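Local coordinates for NTP_transf_2 domain-containing protein (Capnocytophaga granulosa, PDB 6WT9) that synthesises the second messenger 3',3'-c-di-GMP from two molecules of GTP, as the cyclic nucleotide synthase of a CBASS antiphage defence system, at residues L47-V52 with Y289-I294; N236-S239 with R245-K248; C275-K280 with N310-V315. All coordinates share one frame; numbering follows the deposited sequence.

From the N terminus, the chain first reaches 47-52 at the end of helix 40-49. Interaction 1 joins it to 289-294, closing a loop of 236 residues that takes in the nucleotidyltransferase domain. Interaction 2 falls within that loop and spans just five residues, as helix 228-241 turns into helix 245-259. Interaction 3 starts near the end of helix 268-276, also within the loop, but closes beyond it at 310-315, so interactions 1 and 3 cross. Interactions 2 and 3 follow in series. Helix 245-259 connects the set: Lys248 meets Leu291 of interaction 1, and Leu246 packs on Cys275 of interaction 3.

Interaction 1. Residues L47-V52 with Y289-I294; sequences LAMNGV and YQLVPI
Met49, a selenomethionine at the end of helix 40-49, reaches across to Leu291 and Val292 in the first part of helix 291-304. Its CB already points toward the other segment. CG lies beside the backbone N (chi1 -65°), and the chain then runs extended through SE to CE (chi2 178°, chi3 171°). This straight reach bridges two backbones that stay well apart: the nearest CA atoms, Met49 CA and Tyr289 CA, are 9.6 Å from each other. SE comes within 4.2 Å of Leu291 CD1. The tip makes the closer contacts. CE lies 3.8 Å from Leu291 CB and 3.7 Å from Val292 CG2. The methionine meets Val292 at about a right angle, with its methyl end-on to the valine branch.

The contact across the segments is apolar and buried. Phe252 of helix 245-259 touches both Met49 and Val292, while Lys248 of that helix touches both Met49 and Leu291. The backbone of 47-52 is held there too: Met49 O accepts a hydrogen bond from Arg251 NH2, and Ala48 O one from Asn255 ND2. Val292 also packs on Tyr344 and Leu347 of helix 327-347. This is helix-end packing in an all-helical region, consistent with the CD-NTase architecture, in which N-terminal helices pack on the helical lobe beside the nucleotidyltransferase core.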
loop_
_atom_site.group_PDB
_atom_site.type_symbol
_atom_site.label_atom_id
_atom_site.label_comp_id
_atom_site.label_asym_id
_atom_site.label_seq_id
_atom_site.Cartn_x
_atom_site.Cartn_y
_atom_site.Cartn_z
ATOM N N LEU A 47 15.128 -3.256 -8.285
ATOM C CA LEU A 47 13.833 -3.902 -8.460
ATOM C C LEU A 47 12.917 -3.660 -7.267
ATOM O O LEU A 47 11.701 -3.527 -7.441
ATOM C CB LEU A 47 14.014 -5.400 -8.698
ATOM C CG LEU A 47 12.743 -6.146 -9.104
ATOM C CD1 LEU A 47 12.074 -5.445 -10.275
ATOM C CD2 LEU A 47 13.051 -7.595 -9.449
ATOM N N ALA A 48 13.475 -3.588 -6.056
ATOM C CA ALA A 48 12.658 -3.328 -4.875
ATOM C C ALA A 48 12.068 -1.925 -4.878
ATOM O O ALA A 48 11.103 -1.673 -4.150
ATOM C CB ALA A 48 13.479 -3.544 -3.602
HETATM N N MSE A 49 12.625 -1.015 -5.670
HETATM C CA MSE A 49 12.099 0.338 -5.782
HETATM C C MSE A 49 11.215 0.468 -7.011
HETATM O O MSE A 49 10.413 1.396 -7.119
HETATM C CB MSE A 49 13.238 1.353 -5.850
HETATM C CG MSE A 49 14.071 1.436 -4.589
HETATM SE SE MSE A 49 15.541 2.707 -4.767
HETATM C CE MSE A 49 16.120 2.721 -2.903
ATOM N N ASN A 50 11.373 -0.473 -7.937
ATOM C CA ASN A 50 10.656 -0.413 -9.201
ATOM C C ASN A 50 9.163 -0.629 -8.981
ATOM O O ASN A 50 8.749 -1.430 -8.139
ATOM C CB ASN A 50 11.208 -1.463 -10.166
ATOM C CG ASN A 50 11.037 -1.067 -11.622
ATOM O OD1 ASN A 50 10.143 -1.557 -12.311
ATOM N ND2 ASN A 50 11.900 -0.178 -12.097
ATOM N N GLY A 51 8.353 0.097 -9.742
ATOM C CA GLY A 51 6.922 -0.112 -9.680
ATOM C C GLY A 51 6.517 -1.408 -10.356
ATOM O O GLY A 51 7.115 -1.836 -11.344
ATOM N N VAL A 52 5.497 -2.056 -9.789
ATOM C CA VAL A 52 4.906 -3.214 -10.446
ATOM C C VAL A 52 4.432 -2.797 -11.829
ATOM O O VAL A 52 3.876 -1.705 -12.012
ATOM C CB VAL A 52 3.754 -3.789 -9.602
ATOM C CG1 VAL A 52 2.981 -4.843 -10.383
ATOM C CG2 VAL A 52 4.285 -4.376 -8.305
ATOM N N TYR A 289 19.910 4.801 -5.844
ATOM C CA TYR A 289 20.779 4.235 -4.817
ATOM C C TYR A 289 20.939 5.183 -3.635
ATOM O O TYR A 289 21.012 4.740 -2.484
ATOM C CB TYR A 289 22.137 3.887 -5.421
ATOM C CG TYR A 289 22.036 2.903 -6.559
ATOM C CD1 TYR A 289 21.129 1.853 -6.510
ATOM C CD2 TYR A 289 22.828 3.034 -7.690
ATOM C CE1 TYR A 289 21.025 0.951 -7.550
ATOM C CE2 TYR A 289 22.732 2.138 -8.734
ATOM C CZ TYR A 289 21.829 1.099 -8.659
ATOM O OH TYR A 289 21.728 0.205 -9.697
ATOM N N GLN A 290 20.988 6.490 -3.898
ATOM C CA GLN A 290 21.134 7.471 -2.830
ATOM C C GLN A 290 19.900 7.573 -1.946
ATOM O O GLN A 290 19.973 8.194 -0.880
ATOM C CB GLN A 290 21.465 8.838 -3.429
ATOM C CG GLN A 290 22.803 8.874 -4.154
ATOM C CD GLN A 290 22.928 10.056 -5.089
ATOM O OE1 GLN A 290 21.928 10.624 -5.528
ATOM N NE2 GLN A 290 24.162 10.434 -5.402
ATOM N N LEU A 291 18.772 6.988 -2.354
ATOM C CA LEU A 291 17.604 6.964 -1.484
ATOM C C LEU A 291 17.812 6.070 -0.267
ATOM O O LEU A 291 17.129 6.258 0.746
ATOM C CB LEU A 291 16.372 6.505 -2.267
ATOM C CG LEU A 291 15.967 7.377 -3.458
ATOM C CD1 LEU A 291 14.786 6.767 -4.196
ATOM C CD2 LEU A 291 15.644 8.793 -3.001
ATOM N N VAL A 292 18.738 5.118 -0.337
ATOM C CA VAL A 292 18.987 4.197 0.772
ATOM C C VAL A 292 19.639 4.931 1.941
ATOM O O VAL A 292 19.159 4.793 3.076
ATOM C CB VAL A 292 19.827 2.989 0.319
ATOM C CG1 VAL A 292 20.180 2.109 1.509
ATOM C CG2 VAL A 292 19.075 2.188 -0.732
ATOM N N PRO A 293 20.714 5.711 1.746
ATOM C CA PRO A 293 21.239 6.494 2.882
ATOM C C PRO A 293 20.240 7.496 3.432
ATOM O O PRO A 293 20.281 7.815 4.627
ATOM C CB PRO A 293 22.468 7.199 2.289
ATOM C CG PRO A 293 22.849 6.379 1.112
ATOM C CD PRO A 293 21.573 5.855 0.554
ATOM N N ILE A 294 19.340 8.005 2.587
ATOM C CA ILE A 294 18.330 8.948 3.051
ATOM C C ILE A 294 17.293 8.239 3.914
ATOM O O ILE A 294 16.850 8.771 4.939
ATOM C CB ILE A 294 17.692 9.663 1.847
ATOM C CG1 ILE A 294 18.732 10.563 1.180
ATOM C CG2 ILE A 294 16.464 10.459 2.271
ATOM C CD1 ILE A 294 18.317 11.081 -0.163
#

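Interaction 2. Residues N236-S239 with R245-K248; sequences NKRS and RLKK
Ser239 packs against Leu246 and Lys247 where helix 228-241 turns into helix 245-259. These are two consecutive helices joined by a sharp, short turn, the chain leaving in a roughly crosswise direction.

The tight part lies next to the turn. Ser239 CA and Leu246 CB are 3.9 Å apart, and both side chains start toward the opposite helix. Ser239 OG is anti to the backbone N (chi1 -179°). There it lies alongside the lysine chain, 3.2 Å from Lys247 CG. Ser239 CB adds a contact of 3.6 Å to Lys247 CE. On another flank, Leu246 CD2 rests 3.8 Å from Arg238 CB, the two side chains meeting at about a right angle. Leu246 also touches Tyr283.

Farther from the turn, the contact thins to polar groups and a water. Lys247 runs extended past the serine to the amide of Asn236, one helical turn back. NZ donates to Asn236 OD1 at 3.0 Å. The C=O...N angle is 137°, and the nitrogen stands above the carbonyl plane, 39° out of it. Weak bonds from Lys247 NZ to Thr88 O and from Asn236 ND2 to Met87 O tie this end to helix 85-88 of the nucleotidyltransferase domain. Arg245 leads away from the other helix, and its NE binds Ser286 O. A single water completes the bridge between the helices: it donates to Asn236 O at 2.8 Å and accepts from Lys247 NZ at 3.1 Å.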
loop_
_atom_site.group_PDB
_atom_site.type_symbol
_atom_site.label_atom_id
_atom_site.label_comp_id
_atom_site.label_asym_id
_atom_site.label_seq_id
_atom_site.Cartn_x
_atom_site.Cartn_y
_atom_site.Cartn_z
ATOM N N ASN A 236 0.340 10.473 -3.957
ATOM C CA ASN A 236 0.538 10.659 -5.391
ATOM C C ASN A 236 1.053 12.054 -5.717
ATOM O O ASN A 236 1.858 12.216 -6.641
ATOM C CB ASN A 236 -0.768 10.395 -6.144
ATOM C CG ASN A 236 -1.130 8.925 -6.181
ATOM O OD1 ASN A 236 -0.260 8.060 -6.080
ATOM N ND2 ASN A 236 -2.417 8.633 -6.332
ATOM N N LYS A 237 0.610 13.067 -4.973
ATOM C CA LYS A 237 1.027 14.433 -5.268
ATOM C C LYS A 237 2.496 14.644 -4.920
ATOM O O LYS A 237 3.265 15.177 -5.728
ATOM C CB LYS A 237 0.134 15.422 -4.518
ATOM C CG LYS A 237 0.185 16.849 -5.044
ATOM C CD LYS A 237 1.060 17.734 -4.172
ATOM C CE LYS A 237 0.921 19.200 -4.549
ATOM N NZ LYS A 237 1.285 19.437 -5.972
ATOM N N ARG A 238 2.908 14.217 -3.723
ATOM C CA ARG A 238 4.298 14.393 -3.318
ATOM C C ARG A 238 5.241 13.542 -4.159
ATOM O O ARG A 238 6.375 13.956 -4.426
ATOM C CB ARG A 238 4.465 14.055 -1.838
ATOM C CG ARG A 238 5.812 14.466 -1.258
ATOM C CD ARG A 238 5.760 14.475 0.257
ATOM N NE ARG A 238 6.808 15.306 0.838
ATOM C CZ ARG A 238 6.814 15.723 2.098
ATOM N NH1 ARG A 238 5.820 15.389 2.910
ATOM N NH2 ARG A 238 7.807 16.480 2.548
ATOM N N SER A 239 4.800 12.354 -4.575
ATOM C CA SER A 239 5.616 11.545 -5.471
ATOM C C SER A 239 5.750 12.215 -6.831
ATOM O O SER A 239 6.808 12.142 -7.466
ATOM C CB SER A 239 5.017 10.148 -5.614
ATOM O OG SER A 239 5.825 9.352 -6.459
ATOM N N ARG A 245 10.141 9.556 -6.597
ATOM C CA ARG A 245 11.107 9.126 -5.588
ATOM C C ARG A 245 10.433 8.688 -4.291
ATOM O O ARG A 245 10.918 7.764 -3.627
ATOM C CB ARG A 245 12.112 10.246 -5.314
ATOM C CG ARG A 245 13.122 10.450 -6.435
ATOM C CD ARG A 245 13.865 11.766 -6.266
ATOM N NE ARG A 245 14.932 11.936 -7.247
ATOM C CZ ARG A 245 14.762 12.476 -8.449
ATOM N NH1 ARG A 245 13.564 12.899 -8.826
ATOM N NH2 ARG A 245 15.792 12.592 -9.275
ATOM N N LEU A 246 9.327 9.332 -3.912
ATOM C CA LEU A 246 8.624 8.930 -2.696
ATOM C C LEU A 246 8.127 7.493 -2.793
ATOM O O LEU A 246 8.207 6.731 -1.822
ATOM C CB LEU A 246 7.457 9.880 -2.421
ATOM C CG LEU A 246 6.535 9.462 -1.270
ATOM C CD1 LEU A 246 7.289 9.453 0.054
ATOM C CD2 LEU A 246 5.313 10.358 -1.189
ATOM N N LYS A 247 7.614 7.098 -3.960
ATOM C CA LYS A 247 7.101 5.741 -4.109
ATOM C C LYS A 247 8.224 4.716 -4.153
ATOM O O LYS A 247 8.045 3.589 -3.677
ATOM C CB LYS A 247 6.230 5.640 -5.360
ATOM C CG LYS A 247 4.968 6.491 -5.292
ATOM C CD LYS A 247 4.116 6.332 -6.540
ATOM C CE LYS A 247 2.939 7.291 -6.521
ATOM N NZ LYS A 247 2.044 7.081 -7.691
ATOM N N LYS A 248 9.383 5.077 -4.713
ATOM C CA LYS A 248 10.529 4.175 -4.675
ATOM C C LYS A 248 10.905 3.830 -3.240
ATOM O O LYS A 248 11.143 2.662 -2.911
ATOM C CB LYS A 248 11.722 4.795 -5.405
ATOM C CG LYS A 248 11.710 4.612 -6.914
ATOM C CD LYS A 248 13.017 5.089 -7.529
ATOM C CE LYS A 248 13.017 4.913 -9.037
ATOM N NZ LYS A 248 11.945 5.716 -9.682
HETATM O O HOH W 1 2.210 10.113 -8.469
#

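Interaction 3. Residues C275-K280 with N310-V315; sequences CYNIEK and NSLKSV
The Tyr276 ring carries Val315 on one face. Val315 CG1 sits 4.0 Å from the ring centroid and only 2° off the ring normal, a CH-pi contact almost exactly over the centre. The opposite face is taken by the guanidinium of Arg238 in a cation-pi interaction, so the ring is sandwiched between a methyl and a charge. Above the same face as CG1, toward the CD2 rim, Val315 CA is 4.1 Å from Tyr276 CD2.

The second valine branch meets the root of the tyrosine: Val315 CG2 is 3.9 Å from Tyr276 CB. With CG anti to the backbone N, chi1 -172° carries the ring toward Val315, and chi2 80° turns its face to it. The two side chains meet at about a right angle.

The other flat group, the amide of Asn277, lies by Leu312. Leu312 CD1 approaches Asn277 CB at 3.6 Å and the amide nitrogen ND2 at 3.9 Å. OD1 is engaged by two outside donors, Lys308 NZ and Gln298 NE2, which should fix how the amide is turned. Val315 O accepts a hydrogen bond from Arg234 NH1.

The arrangement joins residues near the end of helix 268-276 to the irregular segment 310-315. It is loop-on-helix packing that ties helix 268-276 to the connection between helices 306-310 and 327-347, in the helical part of the CD-NTase fold.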
loop_
_atom_site.group_PDB
_atom_site.type_symbol
_atom_site.label_atom_id
_atom_site.label_comp_id
_atom_site.label_asym_id
_atom_site.label_seq_id
_atom_site.Cartn_x
_atom_site.Cartn_y
_atom_site.Cartn_z
ATOM N N CYS A 275 7.884 7.570 5.164
ATOM C CA CYS A 275 8.496 8.142 3.969
ATOM C C CYS A 275 7.917 9.515 3.653
ATOM O O CYS A 275 8.654 10.431 3.266
ATOM C CB CYS A 275 8.314 7.193 2.786
ATOM S SG CYS A 275 9.093 5.579 3.014
ATOM N N TYR A 276 6.602 9.676 3.817
ATOM C CA TYR A 276 5.957 10.961 3.574
ATOM C C TYR A 276 6.466 12.046 4.513
ATOM O O TYR A 276 6.382 13.232 4.177
ATOM C CB TYR A 276 4.438 10.809 3.717
ATOM C CG TYR A 276 3.640 12.027 3.310
ATOM C CD1 TYR A 276 3.385 12.296 1.971
ATOM C CD2 TYR A 276 3.125 12.898 4.265
ATOM C CE1 TYR A 276 2.650 13.401 1.591
ATOM C CE2 TYR A 276 2.389 14.008 3.895
ATOM C CZ TYR A 276 2.154 14.254 2.555
ATOM O OH TYR A 276 1.420 15.357 2.177
ATOM N N ASN A 277 6.995 11.666 5.678
ATOM C CA ASN A 277 7.518 12.642 6.624
ATOM C C ASN A 277 8.857 13.225 6.186
ATOM O O ASN A 277 9.226 14.310 6.651
ATOM C CB ASN A 277 7.651 12.000 8.006
ATOM C CG ASN A 277 8.196 12.957 9.048
ATOM O OD1 ASN A 277 9.402 13.003 9.289
ATOM N ND2 ASN A 277 7.311 13.727 9.673
ATOM N N ILE A 278 9.586 12.543 5.302
ATOM C CA ILE A 278 10.886 13.034 4.861
ATOM C C ILE A 278 10.702 14.303 4.039
ATOM O O ILE A 278 9.888 14.347 3.106
ATOM C CB ILE A 278 11.627 11.957 4.056
ATOM C CG1 ILE A 278 11.793 10.687 4.891
ATOM C CG2 ILE A 278 12.980 12.484 3.585
ATOM C CD1 ILE A 278 12.387 9.525 4.122
ATOM N N GLU A 279 11.465 15.340 4.377
ATOM C CA GLU A 279 11.367 16.607 3.667
ATOM C C GLU A 279 11.825 16.451 2.221
ATOM O O GLU A 279 12.799 15.750 1.933
ATOM C CB GLU A 279 12.198 17.676 4.376
ATOM C CG GLU A 279 11.706 18.000 5.779
ATOM C CD GLU A 279 12.568 19.032 6.485
ATOM O OE1 GLU A 279 13.568 19.486 5.890
ATOM O OE2 GLU A 279 12.245 19.388 7.639
ATOM N N LYS A 280 11.106 17.113 1.310
ATOM C CA LYS A 280 11.380 16.965 -0.116
ATOM C C LYS A 280 12.800 17.392 -0.464
ATOM O O LYS A 280 13.462 16.752 -1.288
ATOM C CB LYS A 280 10.376 17.782 -0.929
ATOM C CG LYS A 280 8.938 17.310 -0.828
ATOM C CD LYS A 280 7.985 18.422 -1.232
ATOM C CE LYS A 280 8.436 19.095 -2.520
ATOM N NZ LYS A 280 7.590 20.273 -2.860
ATOM N N ASN A 310 7.785 10.953 18.205
ATOM C CA ASN A 310 6.509 11.311 18.815
ATOM C C ASN A 310 5.679 12.237 17.938
ATOM O O ASN A 310 4.453 12.270 18.083
ATOM C CB ASN A 310 6.736 11.969 20.178
ATOM C CG ASN A 310 7.128 10.972 21.250
ATOM O OD1 ASN A 310 6.826 9.782 21.149
ATOM N ND2 ASN A 310 7.803 11.455 22.286
ATOM N N SER A 311 6.314 12.987 17.039
ATOM C CA SER A 311 5.601 13.921 16.179
ATOM C C SER A 311 5.218 13.327 14.830
ATOM O O SER A 311 4.532 14.000 14.053
ATOM C CB SER A 311 6.447 15.180 15.953
ATOM O OG SER A 311 7.640 14.871 15.254
ATOM N N LEU A 312 5.637 12.098 14.533
ATOM C CA LEU A 312 5.336 11.484 13.243
ATOM C C LEU A 312 3.849 11.165 13.162
ATOM O O LEU A 312 3.342 10.325 13.912
ATOM C CB LEU A 312 6.169 10.222 13.042
ATOM C CG LEU A 312 5.747 9.392 11.824
ATOM C CD1 LEU A 312 5.941 10.195 10.552
ATOM C CD2 LEU A 312 6.498 8.070 11.756
ATOM N N LYS A 313 3.149 11.827 12.249
ATOM C CA LYS A 313 1.733 11.589 12.023
ATOM C C LYS A 313 1.529 10.827 10.720
ATOM O O LYS A 313 2.423 10.728 9.875
ATOM C CB LYS A 313 0.954 12.908 11.995
ATOM C CG LYS A 313 0.932 13.644 13.320
ATOM C CD LYS A 313 0.083 14.901 13.232
ATOM C CE LYS A 313 0.627 15.857 12.184
ATOM N NZ LYS A 313 -0.210 17.083 12.069
ATOM N N SER A 314 0.323 10.287 10.565
ATOM C CA SER A 314 -0.047 9.620 9.330
ATOM C C SER A 314 -0.060 10.618 8.173
ATOM O O SER A 314 0.045 11.835 8.359
ATOM C CB SER A 314 -1.413 8.953 9.471
ATOM O OG SER A 314 -2.408 9.900 9.819
ATOM N N VAL A 315 -0.196 10.081 6.958
ATOM C CA VAL A 315 -0.199 10.926 5.765
ATOM C C VAL A 315 -1.350 11.922 5.815
ATOM O O VAL A 315 -1.189 13.097 5.460
ATOM C CB VAL A 315 -0.251 10.054 4.495
ATOM C CG1 VAL A 315 -0.364 10.922 3.257
ATOM C CG2 VAL A 315 0.984 9.171 4.412
#